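Local structure of invasion protein INVA (2X49) at residues L137-N142 / R309-E314; L185-S190 / D297-I302; L129-A134 / A286-V291. The protein takes part in the invasion of the intestinal epithelium as an inner-membrane component of the type III secretion export apparatus, this chain being the protein's C-terminal domain. All coordinates share one frame; numbering follows the deposited sequence.

How the contacts relate
All three contacts fasten helix 125-139, or the loop behind helix 174-185, to the region around a parallel four-stranded sheet. Contacts 1 and 3 share helix 125-139 and lie about 10 Å apart between centres; contact 2 is about 10 Å from contact 1 and about 16 Å from contact 3. Along the chain the segments run 129-134, 137-142, 185-190, 286-291, 297-302, 309-314, and the last three follow one beta-alpha-beta unit: strand 291-294, helix 299-306, strand 314-317. R188 of contact 2 links the sites, reaching D312 and E314 of contact 1 and, weakly, the K288 carbonyl. Sequence-distant parts of the C-terminal domain are thus joined largely by polar side chains.

Contact 1 of 3, residues L137-N142 / R309-E314; sequences LARNVN and RFPDLE
The guanidinium of R139 carries P311 on one face and polar atoms at its edge. CB of the proline sits 3.7 Å above the plane, offset toward the rim, and it approaches R139 NE to 3.9 Å. At the edge, in plane, lie two waters, and D312 OD1 comes near the same plane. The carboxylate of D312 is turned about 41° from the guanidinium, and the two side chains cross at roughly a right angle. R139 NH1 and D312 OD1 face each other as a salt-bridge pair would, but they are modelled too close together, so the detail of the pairing is doubtful.

Two waters lie beside the pair. Water 1 accepts from R139 NH1 at 3.0 Å and can donate to P311 O, 3.2 Å away, while water 2 lies 3.3 Å from R139 NH1 and donates to D312 OD2 at 2.7 Å. R139 gets there from the last turn of helix 125-139: CG stands anti to the backbone N (chi1 177°), and the chain bends only further out, at chi3. P311 and D312 form the centre of a type I turn, F310 to L313, leading into strand 314-317, where E314 is paired with R188 and K303.

The contact therefore joins a helix end to a sheet-edge turn, probably by an ion pair at the surface, with waters beside it. Its charge is probably softened by solvent, and the carboxylate of E314, further off, might add a weak attraction for R139.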
loop_
_atom_site.group_PDB
_atom_site.type_symbol
_atom_site.label_atom_id
_atom_site.label_comp_id
_atom_site.label_asym_id
_atom_site.label_seq_id
_atom_site.Cartn_x
_atom_site.Cartn_y
_atom_site.Cartn_z
ATOM N N LEU A 137 -4.365 6.403 0.348
ATOM C CA LEU A 137 -5.495 6.439 -0.628
ATOM C C LEU A 137 -5.803 5.058 -1.188
ATOM O O LEU A 137 -6.965 4.716 -1.348
ATOM C CB LEU A 137 -5.275 7.460 -1.723
ATOM C CG LEU A 137 -5.403 8.888 -1.239
ATOM C CD1 LEU A 137 -4.812 9.909 -2.224
ATOM C CD2 LEU A 137 -6.859 9.291 -0.958
ATOM N N ALA A 138 -4.764 4.275 -1.448
ATOM C CA ALA A 138 -4.954 2.861 -1.907
ATOM C C ALA A 138 -5.795 2.112 -0.888
ATOM O O ALA A 138 -6.744 1.401 -1.230
ATOM C CB ALA A 138 -3.592 2.143 -2.117
ATOM N N ARG A 139 -5.457 2.228 0.380
ATOM C CA ARG A 139 -6.147 1.496 1.455
ATOM C C ARG A 139 -7.642 1.835 1.507
ATOM O O ARG A 139 -8.503 1.026 1.891
ATOM C CB ARG A 139 -5.480 1.787 2.810
ATOM C CG ARG A 139 -6.073 1.190 4.027
ATOM C CD ARG A 139 -5.046 1.322 5.153
ATOM N NE ARG A 139 -5.010 2.617 5.836
ATOM C CZ ARG A 139 -3.930 3.385 5.962
ATOM N NH1 ARG A 139 -2.774 3.024 5.432
ATOM N NH2 ARG A 139 -4.006 4.533 6.624
ATOM N N ASN A 140 -7.915 3.066 1.116
ATOM C CA ASN A 140 -9.241 3.696 1.266
ATOM C C ASN A 140 -9.965 3.716 -0.086
ATOM O O ASN A 140 -10.893 4.475 -0.334
ATOM C CB ASN A 140 -9.132 5.099 1.880
ATOM C CG ASN A 140 -8.959 5.068 3.356
ATOM O OD1 ASN A 140 -9.919 4.873 4.116
ATOM N ND2 ASN A 140 -7.747 5.351 3.812
ATOM N N VAL A 141 -9.543 2.794 -0.926
ATOM C CA VAL A 141 -10.032 2.704 -2.312
ATOM C C VAL A 141 -11.574 2.668 -2.434
ATOM O O VAL A 141 -12.146 3.249 -3.367
ATOM C CB VAL A 141 -9.419 1.495 -3.067
ATOM C CG1 VAL A 141 -9.749 0.191 -2.403
ATOM C CG2 VAL A 141 -9.910 1.505 -4.519
ATOM N N ASN A 142 -12.221 2.046 -1.469
ATOM C CA ASN A 142 -13.680 1.876 -1.548
ATOM C C ASN A 142 -14.442 3.214 -1.466
ATOM O O ASN A 142 -15.635 3.302 -1.746
ATOM C CB ASN A 142 -14.211 0.863 -0.508
ATOM C CG ASN A 142 -13.812 -0.598 -0.817
ATOM O OD1 ASN A 142 -12.567 -0.821 -1.222
ATOM N ND2 ASN A 142 -14.614 -1.523 -0.608
ATOM N N ARG A 309 -3.795 -2.744 13.583
ATOM C CA ARG A 309 -2.709 -2.047 14.267
ATOM C C ARG A 309 -1.658 -1.484 13.371
ATOM O O ARG A 309 -1.130 -0.395 13.636
ATOM C CB ARG A 309 -2.003 -2.904 15.319
ATOM C CG ARG A 309 -1.092 -2.062 16.196
ATOM C CD ARG A 309 -0.695 -2.683 17.564
ATOM N NE ARG A 309 0.159 -1.768 18.327
ATOM C CZ ARG A 309 0.485 -1.905 19.604
ATOM N NH1 ARG A 309 0.050 -2.936 20.299
ATOM N NH2 ARG A 309 1.251 -1.007 20.201
ATOM N N PHE A 310 -1.431 -2.214 12.294
ATOM C CA PHE A 310 -0.352 -1.960 11.307
ATOM C C PHE A 310 -0.864 -1.860 9.883
ATOM O O PHE A 310 -0.540 -2.704 9.066
ATOM C CB PHE A 310 0.718 -3.030 11.396
ATOM C CG PHE A 310 1.308 -3.132 12.753
ATOM C CD1 PHE A 310 2.022 -2.069 13.286
ATOM C CD2 PHE A 310 1.098 -4.235 13.549
ATOM C CE1 PHE A 310 2.517 -2.101 14.588
ATOM C CE2 PHE A 310 1.615 -4.281 14.858
ATOM C CZ PHE A 310 2.327 -3.209 15.379
ATOM N N PRO A 311 -1.655 -0.815 9.594
ATOM C CA PRO A 311 -2.387 -0.751 8.345
ATOM C C PRO A 311 -1.519 -0.582 7.096
ATOM O O PRO A 311 -1.964 -0.896 5.996
ATOM C CB PRO A 311 -3.315 0.458 8.540
ATOM C CG PRO A 311 -2.669 1.284 9.611
ATOM C CD PRO A 311 -2.015 0.256 10.519
ATOM N N ASP A 312 -0.301 -0.144 7.309
ATOM C CA ASP A 312 0.585 0.214 6.206
ATOM C C ASP A 312 1.618 -0.833 5.932
ATOM O O ASP A 312 2.467 -0.650 5.062
ATOM C CB ASP A 312 1.268 1.558 6.518
ATOM C CG ASP A 312 0.260 2.697 6.631
ATOM O OD1 ASP A 312 -0.807 2.649 5.972
ATOM O OD2 ASP A 312 0.524 3.633 7.391
ATOM N N LEU A 313 1.491 -1.953 6.623
ATOM C CA LEU A 313 2.456 -3.080 6.419
ATOM C C LEU A 313 1.865 -4.157 5.523
ATOM O O LEU A 313 1.061 -4.970 5.967
ATOM C CB LEU A 313 2.896 -3.682 7.772
ATOM C CG LEU A 313 3.947 -4.780 7.764
ATOM C CD1 LEU A 313 5.192 -4.375 6.963
ATOM C CD2 LEU A 313 4.319 -5.084 9.218
ATOM N N GLU A 314 2.268 -4.157 4.269
ATOM C CA GLU A 314 1.728 -5.184 3.335
ATOM C C GLU A 314 2.462 -6.521 3.552
ATOM O O GLU A 314 3.557 -6.629 4.130
ATOM C CB GLU A 314 1.736 -4.753 1.904
ATOM C CG GLU A 314 1.049 -3.415 1.627
ATOM C CD GLU A 314 -0.370 -3.228 2.161
ATOM O OE1 GLU A 314 -1.100 -4.232 2.368
ATOM O OE2 GLU A 314 -0.781 -2.047 2.356
HETATM O O HOH W 1 -1.705 1.007 3.424
HETATM O O HOH W 2 -0.897 5.599 6.145
#

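Contact 2 of 3, residues L185-S190 / D297-I302; sequences LSERVS and DVRRFI
A Schellman motif closes helix 174-185, and from its turn E187 meets R299, in the first turn of helix 299-306, the connecting helix of a beta-alpha-beta unit. R188 is the C-prime residue, with positive phi; R188 N returns to L185 O at 2.9 Å, and V189 N reaches back to the carbonyl of the residue just before L185. This compact ending leaves E187 directed at the second helix.

The two side chains come from opposite directions and meet by their flat ends, an end-on, two-pronged carboxylate-guanidinium pair. R299 NH1 donates to E187 OE2 at 2.8 Å with a nearly straight N-H...O angle of 167°, meeting that oxygen on its syn side. The second prong, R299 NH2 to E187 OE1, is stretched to 3.4 Å and weak. The planes of the two groups are 29° apart, so the pair is twisted as well as lopsided.

The reach is shared. The E187 chain runs extended beyond CG, whereas R299, with CG anti to its own N (chi1 -168°), is bent at chi2 and again at chi3, which folds its head round toward the loop. Other partners hold the guanidinium in place: E216 on helix 211-221 takes NE in a salt bridge, and the V315 carbonyl of strand 314-317 accepts from NH1. R219 adds a long, weak ion pair to E187 OE2. With R299 buried, the carboxylates of E187 and E216 probably help to balance its charge.

Beside the weaker prong, water 3 donates to E187 OE1 at a short 2.5 Å and accepts from R299 NH2 at 3.3 Å.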
loop_
_atom_site.group_PDB
_atom_site.type_symbol
_atom_site.label_atom_id
_atom_site.label_comp_id
_atom_site.label_asym_id
_atom_site.label_seq_id
_atom_site.Cartn_x
_atom_site.Cartn_y
_atom_site.Cartn_z
ATOM N N LEU A 185 -6.447 -3.380 -4.998
ATOM C CA LEU A 185 -6.005 -1.995 -4.779
ATOM C C LEU A 185 -5.832 -1.718 -3.325
ATOM O O LEU A 185 -4.931 -0.989 -2.943
ATOM C CB LEU A 185 -6.996 -1.005 -5.404
ATOM C CG LEU A 185 -7.057 -0.963 -6.923
ATOM C CD1 LEU A 185 -8.381 -0.389 -7.480
ATOM C CD2 LEU A 185 -5.889 -0.148 -7.447
ATOM N N SER A 186 -6.683 -2.330 -2.481
ATOM C CA SER A 186 -6.692 -2.001 -1.040
ATOM C C SER A 186 -5.427 -2.524 -0.394
ATOM O O SER A 186 -5.103 -2.130 0.737
ATOM C CB SER A 186 -7.939 -2.546 -0.279
ATOM O OG SER A 186 -7.891 -3.953 -0.221
ATOM N N GLU A 187 -4.765 -3.416 -1.108
ATOM C CA GLU A 187 -3.483 -4.027 -0.659
ATOM C C GLU A 187 -2.288 -3.520 -1.499
ATOM O O GLU A 187 -1.186 -4.106 -1.550
ATOM C CB GLU A 187 -3.558 -5.566 -0.642
ATOM C CG GLU A 187 -4.458 -6.106 0.503
ATOM C CD GLU A 187 -4.217 -7.602 0.786
ATOM O OE1 GLU A 187 -5.111 -8.445 0.476
ATOM O OE2 GLU A 187 -3.126 -7.984 1.269
ATOM N N ARG A 188 -2.534 -2.414 -2.160
ATOM C CA ARG A 188 -1.507 -1.650 -2.901
ATOM C C ARG A 188 -1.018 -2.336 -4.181
ATOM O O ARG A 188 0.111 -2.178 -4.663
ATOM C CB ARG A 188 -0.350 -1.293 -1.935
ATOM C CG ARG A 188 -0.509 0.101 -1.469
ATOM C CD ARG A 188 -0.093 0.355 -0.015
ATOM N NE ARG A 188 1.310 0.255 0.043
ATOM C CZ ARG A 188 2.034 0.078 1.133
ATOM N NH1 ARG A 188 1.484 -0.119 2.314
ATOM N NH2 ARG A 188 3.344 0.047 0.995
ATOM N N VAL A 189 -1.885 -3.179 -4.711
ATOM C CA VAL A 189 -1.638 -3.854 -6.016
ATOM C C VAL A 189 -2.311 -3.075 -7.139
ATOM O O VAL A 189 -3.520 -2.737 -7.049
ATOM C CB VAL A 189 -2.161 -5.293 -6.001
ATOM C CG1 VAL A 189 -1.931 -5.918 -7.366
ATOM C CG2 VAL A 189 -1.474 -6.044 -4.868
ATOM N N SER A 190 -1.540 -2.699 -8.155
ATOM C CA SER A 190 -2.067 -1.933 -9.272
ATOM C C SER A 190 -3.010 -2.742 -10.137
ATOM O O SER A 190 -2.807 -3.954 -10.316
ATOM C CB SER A 190 -0.918 -1.415 -10.195
ATOM O OG SER A 190 -1.365 -0.742 -11.330
ATOM N N ASP A 297 0.003 -20.063 2.080
ATOM C CA ASP A 297 -1.165 -20.590 2.829
ATOM C C ASP A 297 -1.667 -19.698 3.955
ATOM O O ASP A 297 -2.831 -19.791 4.360
ATOM C CB ASP A 297 -1.021 -22.066 3.242
ATOM C CG ASP A 297 0.058 -22.338 4.265
ATOM O OD1 ASP A 297 0.897 -21.477 4.541
ATOM O OD2 ASP A 297 0.093 -23.494 4.764
ATOM N N VAL A 298 -0.804 -18.823 4.449
ATOM C CA VAL A 298 -1.149 -17.992 5.617
ATOM C C VAL A 298 -1.208 -16.471 5.305
ATOM O O VAL A 298 -1.685 -15.648 6.122
ATOM C CB VAL A 298 -0.216 -18.252 6.822
ATOM C CG1 VAL A 298 -0.430 -19.684 7.386
ATOM C CG2 VAL A 298 1.236 -17.959 6.456
ATOM N N ARG A 299 -0.712 -16.101 4.128
ATOM C CA ARG A 299 -0.548 -14.664 3.744
ATOM C C ARG A 299 -1.786 -13.794 4.048
ATOM O O ARG A 299 -1.702 -12.809 4.795
ATOM C CB ARG A 299 -0.187 -14.503 2.246
ATOM C CG ARG A 299 0.291 -13.085 1.843
ATOM C CD ARG A 299 -0.097 -12.714 0.458
ATOM N NE ARG A 299 -1.528 -12.545 0.237
ATOM C CZ ARG A 299 -2.253 -11.472 0.522
ATOM N NH1 ARG A 299 -1.676 -10.391 1.049
ATOM N NH2 ARG A 299 -3.566 -11.476 0.289
ATOM N N ARG A 300 -2.931 -14.209 3.512
ATOM C CA ARG A 300 -4.120 -13.359 3.596
ATOM C C ARG A 300 -4.621 -13.245 5.027
ATOM O O ARG A 300 -5.226 -12.221 5.431
ATOM C CB ARG A 300 -5.236 -13.836 2.657
ATOM C CG ARG A 300 -5.841 -15.169 2.965
ATOM C CD ARG A 300 -6.539 -15.649 1.700
ATOM N NE ARG A 300 -7.232 -16.917 1.883
ATOM C CZ ARG A 300 -6.657 -18.112 1.734
ATOM N NH1 ARG A 300 -5.391 -18.203 1.373
ATOM N NH2 ARG A 300 -7.371 -19.229 1.927
ATOM N N PHE A 301 -4.374 -14.288 5.817
ATOM C CA PHE A 301 -4.838 -14.326 7.221
ATOM C C PHE A 301 -3.991 -13.446 8.115
ATOM O O PHE A 301 -4.495 -12.805 9.043
ATOM C CB PHE A 301 -4.896 -15.761 7.759
ATOM C CG PHE A 301 -5.789 -16.635 6.915
ATOM C CD1 PHE A 301 -7.170 -16.470 6.958
ATOM C CD2 PHE A 301 -5.253 -17.566 6.010
ATOM C CE1 PHE A 301 -8.017 -17.253 6.145
ATOM C CE2 PHE A 301 -6.102 -18.342 5.194
ATOM C CZ PHE A 301 -7.476 -18.183 5.277
ATOM N N ILE A 302 -2.696 -13.482 7.853
ATOM C CA ILE A 302 -1.763 -12.606 8.562
ATOM C C ILE A 302 -2.101 -11.143 8.269
ATOM O O ILE A 302 -2.146 -10.329 9.186
ATOM C CB ILE A 302 -0.303 -12.932 8.267
ATOM C CG1 ILE A 302 0.021 -14.298 8.849
ATOM C CG2 ILE A 302 0.634 -11.861 8.875
ATOM C CD1 ILE A 302 1.337 -14.908 8.323
HETATM O O HOH W 3 -5.735 -10.039 2.299
#

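Contact 3 of 3, residues L129-A134 / A286-V291; sequences LYHCLA and AHKDLV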
loop_
_atom_site.group_PDB
_atom_site.type_symbol
_atom_site.label_atom_id
_atom_site.label_comp_id
_atom_site.label_asym_id
_atom_site.label_seq_id
_atom_site.Cartn_x
_atom_site.Cartn_y
_atom_site.Cartn_z
ATOM N N LEU A 129 5.912 12.714 0.254
ATOM C CA LEU A 129 4.533 13.136 0.540
ATOM C C LEU A 129 3.581 12.388 -0.392
ATOM O O LEU A 129 2.579 11.851 0.020
ATOM C CB LEU A 129 4.352 14.632 0.322
ATOM C CG LEU A 129 2.895 15.149 0.470
ATOM C CD1 LEU A 129 2.279 14.767 1.791
ATOM C CD2 LEU A 129 2.878 16.640 0.270
ATOM N N TYR A 130 3.998 12.294 -1.637
ATOM C CA TYR A 130 3.212 11.512 -2.618
ATOM C C TYR A 130 3.093 10.053 -2.174
ATOM O O TYR A 130 1.989 9.454 -2.185
ATOM C CB TYR A 130 3.834 11.535 -4.014
ATOM C CG TYR A 130 3.141 10.499 -4.894
ATOM C CD1 TYR A 130 1.879 10.723 -5.348
ATOM C CD2 TYR A 130 3.758 9.335 -5.262
ATOM C CE1 TYR A 130 1.207 9.785 -6.103
ATOM C CE2 TYR A 130 3.102 8.384 -6.031
ATOM C CZ TYR A 130 1.826 8.627 -6.458
ATOM O OH TYR A 130 1.128 7.687 -7.245
ATOM N N HIS A 131 4.194 9.457 -1.751
ATOM C CA HIS A 131 4.148 8.046 -1.282
ATOM C C HIS A 131 3.198 7.862 -0.112
ATOM O O HIS A 131 2.353 6.951 -0.093
ATOM C CB HIS A 131 5.538 7.519 -0.931
ATOM C CG HIS A 131 5.594 6.043 -0.662
ATOM N ND1 HIS A 131 6.148 5.352 0.355
ATOM C CD2 HIS A 131 5.052 5.106 -1.514
ATOM C CE1 HIS A 131 5.941 4.015 0.103
ATOM N NE2 HIS A 131 5.294 3.893 -1.041
ATOM N N CYS A 132 3.305 8.736 0.868
ATOM C CA CYS A 132 2.437 8.705 2.061
ATOM C C CYS A 132 0.970 8.740 1.629
ATOM O O CYS A 132 0.122 7.947 2.094
ATOM C CB CYS A 132 2.675 9.910 2.957
ATOM S SG CYS A 132 4.148 9.711 3.954
ATOM N N LEU A 133 0.690 9.703 0.778
ATOM C CA LEU A 133 -0.726 9.930 0.314
ATOM C C LEU A 133 -1.235 8.722 -0.474
ATOM O O LEU A 133 -2.355 8.216 -0.279
ATOM C CB LEU A 133 -0.847 11.183 -0.519
ATOM C CG LEU A 133 -0.695 12.449 0.278
ATOM C CD1 LEU A 133 -0.532 13.662 -0.658
ATOM C CD2 LEU A 133 -1.938 12.686 1.144
ATOM N N ALA A 134 -0.365 8.230 -1.336
ATOM C CA ALA A 134 -0.757 7.102 -2.198
ATOM C C ALA A 134 -1.083 5.870 -1.398
ATOM O O ALA A 134 -2.072 5.162 -1.679
ATOM C CB ALA A 134 0.306 6.804 -3.213
ATOM N N ALA A 286 10.504 2.592 8.034
ATOM C CA ALA A 286 9.027 2.754 8.160
ATOM C C ALA A 286 8.285 1.603 7.514
ATOM O O ALA A 286 8.708 1.045 6.523
ATOM C CB ALA A 286 8.572 4.048 7.520
ATOM N N HIS A 287 7.140 1.278 8.087
ATOM C CA HIS A 287 6.358 0.121 7.625
ATOM C C HIS A 287 5.924 0.193 6.188
ATOM O O HIS A 287 5.880 -0.854 5.537
ATOM C CB HIS A 287 5.142 -0.138 8.532
ATOM C CG HIS A 287 5.532 -0.382 9.949
ATOM N ND1 HIS A 287 4.627 -0.371 10.993
ATOM C CD2 HIS A 287 6.752 -0.582 10.501
ATOM C CE1 HIS A 287 5.280 -0.574 12.128
ATOM N NE2 HIS A 287 6.570 -0.705 11.856
ATOM N N LYS A 288 5.616 1.397 5.690
ATOM C CA LYS A 288 5.152 1.520 4.288
ATOM C C LYS A 288 6.234 1.154 3.309
ATOM O O LYS A 288 5.956 0.914 2.146
ATOM C CB LYS A 288 4.627 2.905 3.911
ATOM C CG LYS A 288 5.587 3.995 4.068
ATOM C CD LYS A 288 4.995 5.362 3.618
ATOM C CE LYS A 288 6.022 6.467 3.724
ATOM N NZ LYS A 288 7.001 6.298 2.615
ATOM N N ASP A 289 7.466 1.099 3.804
ATOM C CA ASP A 289 8.671 0.863 2.963
ATOM C C ASP A 289 9.193 -0.557 3.084
ATOM O O ASP A 289 10.280 -0.932 2.545
ATOM C CB ASP A 289 9.767 1.892 3.292
ATOM C CG ASP A 289 9.365 3.333 2.879
ATOM O OD1 ASP A 289 9.079 3.581 1.681
ATOM O OD2 ASP A 289 9.341 4.229 3.758
ATOM N N LEU A 290 8.443 -1.336 3.822
ATOM C CA LEU A 290 8.699 -2.777 4.072
ATOM C C LEU A 290 7.623 -3.648 3.510
ATOM O O LEU A 290 6.540 -3.196 3.233
ATOM C CB LEU A 290 8.760 -3.052 5.579
ATOM C CG LEU A 290 9.944 -2.471 6.345
ATOM C CD1 LEU A 290 9.853 -2.636 7.883
ATOM C CD2 LEU A 290 11.310 -2.974 5.838
ATOM N N VAL A 291 7.941 -4.933 3.407
ATOM C CA VAL A 291 6.885 -5.949 3.289
ATOM C C VAL A 291 7.158 -7.061 4.254
ATOM O O VAL A 291 8.307 -7.358 4.614
ATOM C CB VAL A 291 6.739 -6.506 1.854
ATOM C CG1 VAL A 291 6.247 -5.369 0.878
ATOM C CG2 VAL A 291 8.040 -7.153 1.383
#
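H131 and K288 approach from opposite directions, the lysine ammonium coming to the edge of the imidazole. K288 NZ donates to H131 ND1 at 2.6 Å, only 9° out of the ring plane, so the ammonium meets the ring nitrogen almost level with the imidazole. The lysine holds CG between its backbone N and carbonyl carbon (chi1 59°), runs out straight, and turns at chi4 to bring NZ to the ring edge at ND1. The straight part of the chain runs past the imidazole, with K288 CD 3.5 Å from H131 ND1. K288 CE also rests 3.8 Å from C132 SG, the sulfur that also binds a mercury ion.

H131 and C132 lie on helix 125-139, whose C132 packs on F71 of the mixed sheet. K288 and D289 belong to a short 3-10 segment, 287-289, in the loop entering strand 291-294 of the parallel sheet. The contact joins this helix to that loop.

D289 crosses the histidine obliquely, its carboxylate 24° from the ring plane, with OD1 3.5 Å from H131 CE1. Its main partners lie elsewhere: R79 and R123 form salt bridges with it, and its OD2 has a weak one with K288 NZ at 3.3 Å. E128, one helical turn before C132, also pairs with K288 NZ.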